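Local structure of SG7.AF (Anopheles freeborni, 6XL7) at residues L37-P40 / L41-V45; A29-G32 / V33-L37; R61-T64 / K65-V69. The protein is a mosquito salivary protein that inhibits the alternative pathway of host complement, acting on the activated C3-convertase C3bBb without inhibiting the classical pathway. One frame throughout, in Å; residues are numbered along the deposited sequence.

Contact 1. Residues L37-P40 / L41-V45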
ATOM      1  N   LEU A  37       1.972  -5.262   1.004  1.00 12.41           N
ATOM      2  CA  LEU A  37       0.550  -5.245   1.335  1.00 12.13           C
ATOM      3  C   LEU A  37      -0.281  -6.236   0.526  1.00 12.85           C
ATOM      4  O   LEU A  37      -0.947  -7.101   1.113  1.00 12.07           O
ATOM      5  CB  LEU A  37      -0.004  -3.823   1.191  1.00 11.44           C
ATOM      6  CG  LEU A  37       0.463  -2.860   2.288  1.00 12.56           C
ATOM      7  CD1 LEU A  37       0.229  -1.434   1.858  1.00 16.88           C
ATOM      8  CD2 LEU A  37      -0.285  -3.148   3.581  1.00 14.94           C
ATOM      9  N   ARG A  38      -0.262  -6.138  -0.807  1.00 11.39           N
ATOM     10  CA  ARG A  38      -1.201  -6.921  -1.600  0.53 11.71           C
ATOM     11  C   ARG A  38      -0.950  -8.420  -1.442  1.00 11.89           C
ATOM     12  O   ARG A  38      -1.883  -9.185  -1.183  1.00 12.02           O
ATOM     13  CB  ARG A  38      -1.173  -6.489  -3.067  0.53 12.23           C
ATOM     14  CG  ARG A  38      -2.385  -6.972  -3.854  0.53 12.47           C
ATOM     15  CD  ARG A  38      -2.333  -6.569  -5.323  0.53 16.43           C
ATOM     16  NE  ARG A  38      -2.568  -5.141  -5.529  0.53 19.07           N
ATOM     17  CZ  ARG A  38      -1.603  -4.244  -5.709  0.53 20.64           C
ATOM     18  NH1 ARG A  38      -0.339  -4.629  -5.703  0.53 17.18           N
ATOM     19  NH2 ARG A  38      -1.894  -2.961  -5.892  0.53 14.59           N
ATOM     20  N   GLU A  39       0.304  -8.850  -1.579  1.00 12.06           N
ATOM     21  CA  GLU A  39       0.575 -10.284  -1.437  1.00 14.94           C
ATOM     22  C   GLU A  39       0.281 -10.814  -0.039  1.00 14.17           C
ATOM     23  O   GLU A  39      -0.502 -11.773   0.079  1.00 14.03           O
ATOM     24  CB  GLU A  39       1.976 -10.649  -1.951  1.00 16.01           C
ATOM     25  CG  GLU A  39       2.344 -12.086  -1.636  1.00 18.31           C
ATOM     26  CD  GLU A  39       3.712 -12.492  -2.148  1.00 27.64           C
ATOM     27  OE1 GLU A  39       4.494 -11.606  -2.552  1.00 33.89           O
ATOM     28  OE2 GLU A  39       3.998 -13.709  -2.136  1.00 33.96           O
ATOM     29  N   PRO A  40       0.819 -10.251   1.048  1.00 12.93           N
ATOM     30  CA  PRO A  40       0.524 -10.841   2.365  1.00 13.96           C
ATOM     31  C   PRO A  40      -0.935 -10.738   2.773  1.00 12.17           C
ATOM     32  O   PRO A  40      -1.461 -11.680   3.374  1.00 13.94           O
ATOM     33  CB  PRO A  40       1.465 -10.098   3.325  1.00 14.08           C
ATOM     34  CG  PRO A  40       1.902  -8.899   2.594  1.00 18.25           C
ATOM     35  CD  PRO A  40       1.880  -9.232   1.132  1.00 14.48           C
ATOM     36  N   LEU A  41      -1.624  -9.648   2.436  1.00 11.53           N
ATOM     37  CA  LEU A  41      -3.012  -9.542   2.881  1.00 11.72           C
ATOM     38  C   LEU A  41      -3.943 -10.447   2.077  1.00 11.98           C
ATOM     39  O   LEU A  41      -4.903 -10.993   2.635  1.00 12.29           O
ATOM     40  CB  LEU A  41      -3.493  -8.092   2.876  1.00 11.16           C
ATOM     41  CG  LEU A  41      -2.821  -7.161   3.886  1.00 11.75           C
ATOM     42  CD1 LEU A  41      -3.336  -5.743   3.683  1.00 13.71           C
ATOM     43  CD2 LEU A  41      -3.060  -7.624   5.319  1.00 14.38           C
ATOM     44  N   THR A  42      -3.685 -10.607   0.780  0.56 11.59           N
ATOM     45  CA  THR A  42      -4.461 -11.554  -0.004  0.56 11.74           C
ATOM     46  C   THR A  42      -4.316 -12.959   0.557  0.56 11.93           C
ATOM     47  O   THR A  42      -5.306 -13.679   0.724  0.56 12.33           O
ATOM     48  CB  THR A  42      -4.016 -11.508  -1.461  0.56 12.33           C
ATOM     49  OG1 THR A  42      -4.319 -10.220  -2.003  0.56 12.80           O
ATOM     50  CG2 THR A  42      -4.738 -12.564  -2.266  0.56 12.63           C
ATOM     51  N   LYS A  43      -3.077 -13.365   0.859  1.00 13.56           N
ATOM     52  CA  LYS A  43      -2.844 -14.686   1.435  1.00 15.32           C
ATOM     53  C   LYS A  43      -3.604 -14.855   2.742  1.00 14.22           C
ATOM     54  O   LYS A  43      -4.145 -15.932   3.022  1.00 16.99           O
ATOM     55  CB  LYS A  43      -1.357 -14.892   1.708  1.00 17.91           C
ATOM     56  CG  LYS A  43      -0.433 -14.942   0.520  1.00 28.82           C
ATOM     57  CD  LYS A  43       0.953 -15.335   1.032  1.00 39.68           C
ATOM     58  CE  LYS A  43       2.032 -15.166  -0.004  1.00 43.88           C
ATOM     59  NZ  LYS A  43       3.333 -15.706   0.482  1.00 40.60           N
ATOM     60  N   LYS A  44      -3.656 -13.802   3.556  1.00 14.20           N
ATOM     61  CA  LYS A  44      -4.343 -13.882   4.841  1.00 14.83           C
ATOM     62  C   LYS A  44      -5.835 -14.124   4.652  1.00 13.51           C
ATOM     63  O   LYS A  44      -6.413 -15.040   5.256  1.00 17.19           O
ATOM     64  CB  LYS A  44      -4.094 -12.588   5.610  1.00 15.87           C
ATOM     65  CG  LYS A  44      -4.685 -12.523   7.008  1.00 20.24           C
ATOM     66  CD  LYS A  44      -4.204 -11.237   7.686  1.00 27.11           C
ATOM     67  CE  LYS A  44      -4.793 -11.030   9.079  1.00 28.81           C
ATOM     68  NZ  LYS A  44      -4.261 -11.991  10.081  1.00 33.72           N
ATOM     69  N   VAL A  45      -6.484 -13.311   3.817  1.00 12.97           N
ATOM     70  CA  VAL A  45      -7.938 -13.394   3.706  1.00 13.52           C
ATOM     71  C   VAL A  45      -8.386 -14.606   2.917  1.00 14.61           C
ATOM     72  O   VAL A  45      -9.539 -15.028   3.056  1.00 14.22           O
ATOM     73  CB  VAL A  45      -8.577 -12.109   3.150  1.00 13.87           C
ATOM     74  CG1 VAL A  45      -8.107 -10.892   3.932  1.00 13.28           C
ATOM     75  CG2 VAL A  45      -8.325 -11.960   1.635  1.00 13.93           C
TER

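Contact 2. Residues A29-G32 / V33-L37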
ATOM      1  N   ALA A  29       7.178   2.380  -6.491  1.00 11.86           N
ATOM      2  CA  ALA A  29       5.967   2.616  -5.708  1.00 11.56           C
ATOM      3  C   ALA A  29       5.022   1.424  -5.786  1.00 12.24           C
ATOM      4  O   ALA A  29       4.506   0.961  -4.763  1.00 13.13           O
ATOM      5  CB  ALA A  29       5.277   3.887  -6.184  1.00 13.14           C
ATOM      6  N   LYS A  30       4.812   0.899  -6.995  1.00 13.01           N
ATOM      7  CA  LYS A  30       3.927  -0.248  -7.169  1.00 12.62           C
ATOM      8  C   LYS A  30       4.502  -1.498  -6.526  1.00 13.25           C
ATOM      9  O   LYS A  30       3.766  -2.259  -5.878  1.00 14.77           O
ATOM     10  CB  LYS A  30       3.636  -0.466  -8.651  1.00 14.32           C
ATOM     11  CG  LYS A  30       2.793   0.638  -9.261  1.00 16.13           C
ATOM     12  CD  LYS A  30       2.695   0.479 -10.782  1.00 18.95           C
ATOM     13  CE  LYS A  30       1.975   1.660 -11.405  1.00 21.72           C
ATOM     14  NZ  LYS A  30       1.968   1.588 -12.893  1.00 25.25           N
ATOM     15  N   PHE A  31       5.810  -1.729  -6.670  1.00 14.05           N
ATOM     16  CA  PHE A  31       6.425  -2.894  -6.035  0.63 15.44           C
ATOM     17  C   PHE A  31       6.242  -2.858  -4.528  1.00 15.66           C
ATOM     18  O   PHE A  31       5.983  -3.888  -3.896  1.00 15.70           O
ATOM     19  CB  PHE A  31       7.919  -2.966  -6.365  0.63 17.98           C
ATOM     20  CG  PHE A  31       8.706  -3.810  -5.394  0.63 18.43           C
ATOM     21  CD1 PHE A  31       8.690  -5.195  -5.493  0.63 20.68           C
ATOM     22  CD2 PHE A  31       9.444  -3.225  -4.373  0.63 21.61           C
ATOM     23  CE1 PHE A  31       9.393  -5.980  -4.598  0.63 21.53           C
ATOM     24  CE2 PHE A  31      10.153  -4.005  -3.475  0.63 22.51           C
ATOM     25  CZ  PHE A  31      10.130  -5.384  -3.589  0.63 22.74           C
ATOM     26  N   GLY A  32       6.393  -1.676  -3.927  1.00 13.31           N
ATOM     27  CA  GLY A  32       6.219  -1.574  -2.489  1.00 12.17           C
ATOM     28  C   GLY A  32       4.837  -2.013  -2.049  1.00 11.82           C
ATOM     29  O   GLY A  32       4.691  -2.800  -1.110  1.00 11.89           O
ATOM     30  N   VAL A  33       3.804  -1.502  -2.721  1.00 11.12           N
ATOM     31  CA  VAL A  33       2.435  -1.873  -2.365  1.00 11.42           C
ATOM     32  C   VAL A  33       2.207  -3.362  -2.599  1.00 11.29           C
ATOM     33  O   VAL A  33       1.589  -4.042  -1.766  1.00 11.94           O
ATOM     34  CB  VAL A  33       1.422  -0.991  -3.124  1.00 11.86           C
ATOM     35  CG1 VAL A  33      -0.000  -1.508  -2.921  1.00 13.57           C
ATOM     36  CG2 VAL A  33       1.522   0.443  -2.654  1.00 11.94           C
ATOM     37  N   GLN A  34       2.713  -3.893  -3.714  1.00 12.71           N
ATOM     38  CA  GLN A  34       2.521  -5.312  -4.019  1.00 13.29           C
ATOM     39  C   GLN A  34       3.172  -6.195  -2.965  1.00 14.47           C
ATOM     40  O   GLN A  34       2.565  -7.161  -2.479  1.00 14.57           O
ATOM     41  CB  GLN A  34       3.131  -5.646  -5.386  1.00 17.32           C
ATOM     42  CG  GLN A  34       2.486  -4.988  -6.596  1.00 29.53           C
ATOM     43  CD  GLN A  34       3.333  -5.074  -7.865  1.00 31.45           C
ATOM     44  OE1 GLN A  34       4.565  -5.100  -7.811  1.00 41.58           O
ATOM     45  NE2 GLN A  34       2.669  -5.101  -9.013  1.00 39.08           N
ATOM     46  N   SER A  35       4.428  -5.901  -2.621  1.00 14.03           N
ATOM     47  CA  SER A  35       5.206  -6.814  -1.789  1.00 14.12           C
ATOM     48  C   SER A  35       4.862  -6.658  -0.312  1.00 13.81           C
ATOM     49  O   SER A  35       4.840  -7.647   0.427  1.00 15.89           O
ATOM     50  CB  SER A  35       6.703  -6.578  -2.013  1.00 15.31           C
ATOM     51  OG  SER A  35       7.065  -5.244  -1.689  1.00 17.55           O
ATOM     52  N   GLN A  36       4.600  -5.434   0.138  1.00 13.43           N
ATOM     53  CA  GLN A  36       4.363  -5.204   1.553  1.00 13.23           C
ATOM     54  C   GLN A  36       2.904  -5.374   1.955  1.00 13.04           C
ATOM     55  O   GLN A  36       2.627  -5.618   3.140  1.00 13.86           O
ATOM     56  CB  GLN A  36       4.829  -3.799   1.953  1.00 11.85           C
ATOM     57  CG  GLN A  36       6.337  -3.576   1.847  1.00 13.64           C
ATOM     58  CD  GLN A  36       7.108  -4.272   2.945  1.00 15.72           C
ATOM     59  OE1 GLN A  36       6.637  -4.394   4.079  1.00 18.13           O
ATOM     60  NE2 GLN A  36       8.308  -4.728   2.615  1.00 20.21           N
ATOM     61  N   LEU A  37       1.972  -5.262   1.004  1.00 12.41           N
ATOM     62  CA  LEU A  37       0.550  -5.245   1.335  1.00 12.13           C
ATOM     63  C   LEU A  37      -0.281  -6.236   0.526  1.00 12.85           C
ATOM     64  O   LEU A  37      -0.947  -7.101   1.113  1.00 12.07           O
ATOM     65  CB  LEU A  37      -0.004  -3.823   1.191  1.00 11.44           C
ATOM     66  CG  LEU A  37       0.463  -2.860   2.288  1.00 12.56           C
ATOM     67  CD1 LEU A  37       0.229  -1.434   1.858  1.00 16.88           C
ATOM     68  CD2 LEU A  37      -0.285  -3.148   3.581  1.00 14.94           C
TER

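Contact 3. Residues R61-T64 / K65-V69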
ATOM      1  N   ARG A  61      -9.202   2.848   5.938  1.00 13.59           N
ATOM      2  CA  ARG A  61      -8.002   3.407   6.557  1.00 15.72           C
ATOM      3  C   ARG A  61      -6.744   2.926   5.860  1.00 13.91           C
ATOM      4  O   ARG A  61      -5.765   3.676   5.754  1.00 13.67           O
ATOM      5  CB  ARG A  61      -7.932   3.059   8.043  1.00 16.19           C
ATOM      6  CG  ARG A  61      -8.924   3.796   8.896  1.00 21.87           C
ATOM      7  CD  ARG A  61      -8.587   3.671  10.375  1.00 28.24           C
ATOM      8  NE  ARG A  61      -8.636   2.287  10.838  1.00 30.82           N
ATOM      9  CZ  ARG A  61      -9.727   1.697  11.318  1.00 32.42           C
ATOM     10  NH1 ARG A  61     -10.868   2.371  11.397  1.00 32.06           N
ATOM     11  NH2 ARG A  61      -9.677   0.433  11.720  1.00 24.73           N
ATOM     12  N   MET A  62      -6.725   1.677   5.393  1.00 13.25           N
ATOM     13  CA  MET A  62      -5.559   1.231   4.647  1.00 13.94           C
ATOM     14  C   MET A  62      -5.343   2.089   3.412  1.00 13.94           C
ATOM     15  O   MET A  62      -4.208   2.460   3.095  1.00 13.48           O
ATOM     16  CB  MET A  62      -5.711  -0.230   4.247  1.00 13.73           C
ATOM     17  CG  MET A  62      -4.455  -0.754   3.587  1.00 13.08           C
ATOM     18  SD  MET A  62      -4.583  -2.397   2.876  1.00 16.21           S
ATOM     19  CE  MET A  62      -5.475  -2.033   1.372  1.00 24.70           C
ATOM     20  N   VAL A  63      -6.423   2.434   2.710  1.00 11.94           N
ATOM     21  CA  VAL A  63      -6.298   3.227   1.491  1.00 13.26           C
ATOM     22  C   VAL A  63      -5.692   4.594   1.793  1.00 12.37           C
ATOM     23  O   VAL A  63      -4.739   5.023   1.133  1.00 12.40           O
ATOM     24  CB  VAL A  63      -7.659   3.346   0.784  1.00 12.66           C
ATOM     25  CG1 VAL A  63      -7.585   4.312  -0.377  1.00 13.43           C
ATOM     26  CG2 VAL A  63      -8.127   1.974   0.316  1.00 14.35           C
ATOM     27  N   THR A  64      -6.238   5.309   2.782  1.00 11.46           N
ATOM     28  CA  THR A  64      -5.724   6.654   3.048  1.00 12.69           C
ATOM     29  C   THR A  64      -4.299   6.601   3.576  1.00 13.03           C
ATOM     30  O   THR A  64      -3.461   7.418   3.177  1.00 12.04           O
ATOM     31  CB  THR A  64      -6.631   7.430   4.004  1.00 14.39           C
ATOM     32  OG1 THR A  64      -6.685   6.758   5.268  1.00 17.62           O
ATOM     33  CG2 THR A  64      -8.035   7.578   3.436  1.00 17.02           C
ATOM     34  N   LYS A  65      -3.992   5.631   4.441  1.00 12.20           N
ATOM     35  CA  LYS A  65      -2.640   5.531   4.979  1.00 12.52           C
ATOM     36  C   LYS A  65      -1.630   5.268   3.874  1.00 11.94           C
ATOM     37  O   LYS A  65      -0.564   5.897   3.832  1.00 11.58           O
ATOM     38  CB  LYS A  65      -2.559   4.445   6.053  1.00 13.15           C
ATOM     39  CG  LYS A  65      -3.250   4.807   7.360  1.00 15.74           C
ATOM     40  CD  LYS A  65      -3.244   3.622   8.322  1.00 17.69           C
ATOM     41  CE  LYS A  65      -3.815   4.015   9.674  1.00 24.34           C
ATOM     42  NZ  LYS A  65      -3.776   2.885  10.651  1.00 25.06           N
ATOM     43  N   VAL A  66      -1.955   4.363   2.952  1.00 10.75           N
ATOM     44  CA  VAL A  66      -1.044   4.064   1.849  1.00 11.27           C
ATOM     45  C   VAL A  66      -0.885   5.276   0.955  1.00 12.77           C
ATOM     46  O   VAL A  66       0.230   5.615   0.530  1.00 12.72           O
ATOM     47  CB  VAL A  66      -1.528   2.837   1.057  1.00 14.53           C
ATOM     48  CG1 VAL A  66      -0.688   2.684  -0.223  1.00 15.63           C
ATOM     49  CG2 VAL A  66      -1.425   1.608   1.906  1.00 15.59           C
ATOM     50  N   ASN A  67      -1.980   5.977   0.670  1.00 11.84           N
ATOM     51  CA  ASN A  67      -1.845   7.123  -0.197  0.63 13.01           C
ATOM     52  C   ASN A  67      -0.942   8.194   0.423  1.00 11.95           C
ATOM     53  O   ASN A  67      -0.102   8.764  -0.282  1.00 12.36           O
ATOM     54  CB  ASN A  67      -3.207   7.588  -0.723  0.63 16.95           C
ATOM     55  CG  ASN A  67      -3.817   6.567  -1.714  0.63 18.41           C
ATOM     56  OD1 ASN A  67      -5.008   6.238  -1.654  0.63 18.63           O
ATOM     57  ND2 ASN A  67      -2.982   6.049  -2.614  0.63 16.60           N
ATOM     58  N   ASP A  68      -1.026   8.417   1.745  1.00 11.70           N
ATOM     59  CA  ASP A  68      -0.144   9.385   2.404  1.00 11.75           C
ATOM     60  C   ASP A  68       1.312   8.925   2.404  1.00 11.40           C
ATOM     61  O   ASP A  68       2.227   9.730   2.162  1.00 10.65           O
ATOM     62  CB  ASP A  68      -0.611   9.617   3.840  1.00 12.70           C
ATOM     63  CG  ASP A  68      -1.989  10.250   3.916  1.00 14.22           C
ATOM     64  OD1 ASP A  68      -2.433  10.852   2.913  1.00 15.11           O
ATOM     65  OD2 ASP A  68      -2.616  10.180   4.996  1.00 14.64           O
ATOM     66  N   VAL A  69       1.549   7.649   2.693  1.00 10.17           N
ATOM     67  CA  VAL A  69       2.904   7.103   2.680  1.00  9.65           C
ATOM     68  C   VAL A  69       3.502   7.184   1.280  1.00  9.84           C
ATOM     69  O   VAL A  69       4.677   7.538   1.108  1.00 10.17           O
ATOM     70  CB  VAL A  69       2.884   5.669   3.250  1.00  9.43           C
ATOM     71  CG1 VAL A  69       4.136   4.895   2.879  1.00 10.44           C
ATOM     72  CG2 VAL A  69       2.701   5.728   4.766  1.00  9.81           C
TER
HETATM   73  O   HOH W   1      -5.783   1.005  10.252  1.00 22.36           O
HETATM   74  O   HOH W   2      -4.253   8.222   6.422  1.00 22.08           O

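Contact 1. Residues L37-P40 / L41-V45
Different first torsions bring Glu-39 and Lys-43 together: CG of Glu-39 lies anti to the backbone N (chi1 172°), whereas CG of Lys-43 lies beside it (chi1 -66°), and both chains then run out extended, side by side. This is an i/i+4 salt bridge on a helix, 23-46, kinked at Pro-40. Glu-39 OE2 reaches Lys-43 NZ at 3.4 Å, and CE of Lys-43 also packs against CG of Glu-39, 3.5 Å away, so the aliphatic parts share the contact with the charges.

Pro-40 has no N-H to give to the preceding turn, but its carbonyl O accepts from Lys-44 N at 3.1 Å, and the helix runs on. One face is buried: Leu-37 and Leu-41 point the same way, CD2 of the first 4.0 Å from CD1 of the second, toward Phe-12 and Leu-8 of helix 2-13 and Val-66 and Met-62 of helix 56-77.

The carbonyl O of Arg-38 accepts from Thr-42 N at 3.0 Å. In the conformer described, the hydroxyl of Thr-42 turns back along the helix and OG1 also donates to Arg-38 O, at 2.8 Å, the two donors coming from opposite faces of the carbonyl plane.

Contact 2. Residues A29-G32 / V33-L37
From Val-33 to Gln-36, each backbone N-H bonds to the carbonyl four residues earlier, the bond from Val-33 N to Ala-29 O being long at 3.3 Å, and a wider pi-type turn begins within the same run, at 34-37. The stretch belongs to the long helix 23-46 of a mainly helical bundle, with one flank facing the other helices and the other bearing polar and aromatic side chains.

Across the turn from Phe-31 to Ser-35, a hydroxyl and a ring meet. OG of Ser-35 sits between its own backbone N and carbonyl carbon (chi1 60°), a setting that folds it back onto the preceding turn, where it donates to Phe-31 O at 2.8 Å. Ser-35 N binds the same oxygen from the opposite face of the carbonyl plane, so that this acceptor holds two donors from one residue. In the conformer described, the phenyl ring of Phe-31 leans over the serine: Ser-35 CB lies 4.2 Å from the ring centroid and 27° off the normal, a CH-pi contact over the face. OG lies over that face too, displaced toward the rim, with CZ of Phe-31 its nearest ring atom at 3.6 Å.

Gln-34 runs back along the helix surface, its CG 3.1 Å from Lys-30 O and its OE1 beside CA of Phe-31. The ammonium group of Lys-30 leads away to a salt bridge with Glu-19. On the buried side Val-33 packs against Phe-12, Phe-17, Val-66 and Tyr-99, whose hydroxyl bonds to Ala-29 O. Gly-32 puts only its backbone into the turn, and beside its carbonyl, which binds Gln-36 N, CB of Gln-36 lies 3.2 Å from Gly-32 O.

Contact 3. Residues R61-T64 / K65-V69
Apolar packing joins Met-62 to Val-66 on the buried face of helix 56-77. The two side chains lie alongside each other, CG of Met-62 4.2 Å from CG2 of Val-66, and point into the bundle, where Met-62 meets Phe-12 and Leu-41 and Val-66 meets Val-33 and Leu-37. On the neighbouring flank, in the conformer described, CG1 of Val-63 lies 3.5 Å from OD1 of Asn-67, a methyl beside an amide oxygen.

Backbone hydrogen bonds make a regular alpha helix: Lys-65 N donates to Arg-61 O at 2.9 Å, and Val-66, Asn-67 and Asp-68 bond alike to the carbonyls four residues back. The aliphatic chain of Lys-65 lies over Arg-61 O, its CG 3.2 Å away.

Two water bridges join polar ends, one on the flank toward helix 89-113, the other at the exposed Thr-64 and Asp-68. Water 1 accepts from Lys-65 NZ at 2.8 Å and from Arg-61 NE at 3.2 Å, lying in the guanidinium plane at its edge. Water 2 donates to Asp-68 OD2 at 2.9 Å and also bonds to Thr-64 OG1, which the chi1 of 62° places between the threonine's own N and carbonyl carbon.

Arg-61 NE and Lys-65 NZ carry like charges 4.9 Å apart; the carboxylate of Glu-109 on helix 89-113, salt-bridged to Lys-65, probably balances the lysine's charge, while water 1 accepts from both groups and so lets them lie close.

Contacts 1 and 2 are successive stretches of helix 23-46 and share Leu-37; the bonds from Arg-38 N to Val-33 O and from Glu-39 N to Gln-34 O probably carry the helix across the pi-type turn into the proline kink. Contact 3 belongs to helix 56-77 and meets both in the core, where Val-66 CG2 packs 3.5 Å from Leu-37 CD1 and Met-62 SD 3.7 Å from Leu-41 CD1. All three thus have an apolar inner side, and they differ in their polar parts: a direct salt bridge in contact 1, a serine lying, in one conformer, under an aromatic ring in contact 2, and water bridges in contact 3. Contact 2 holds the most buried residues.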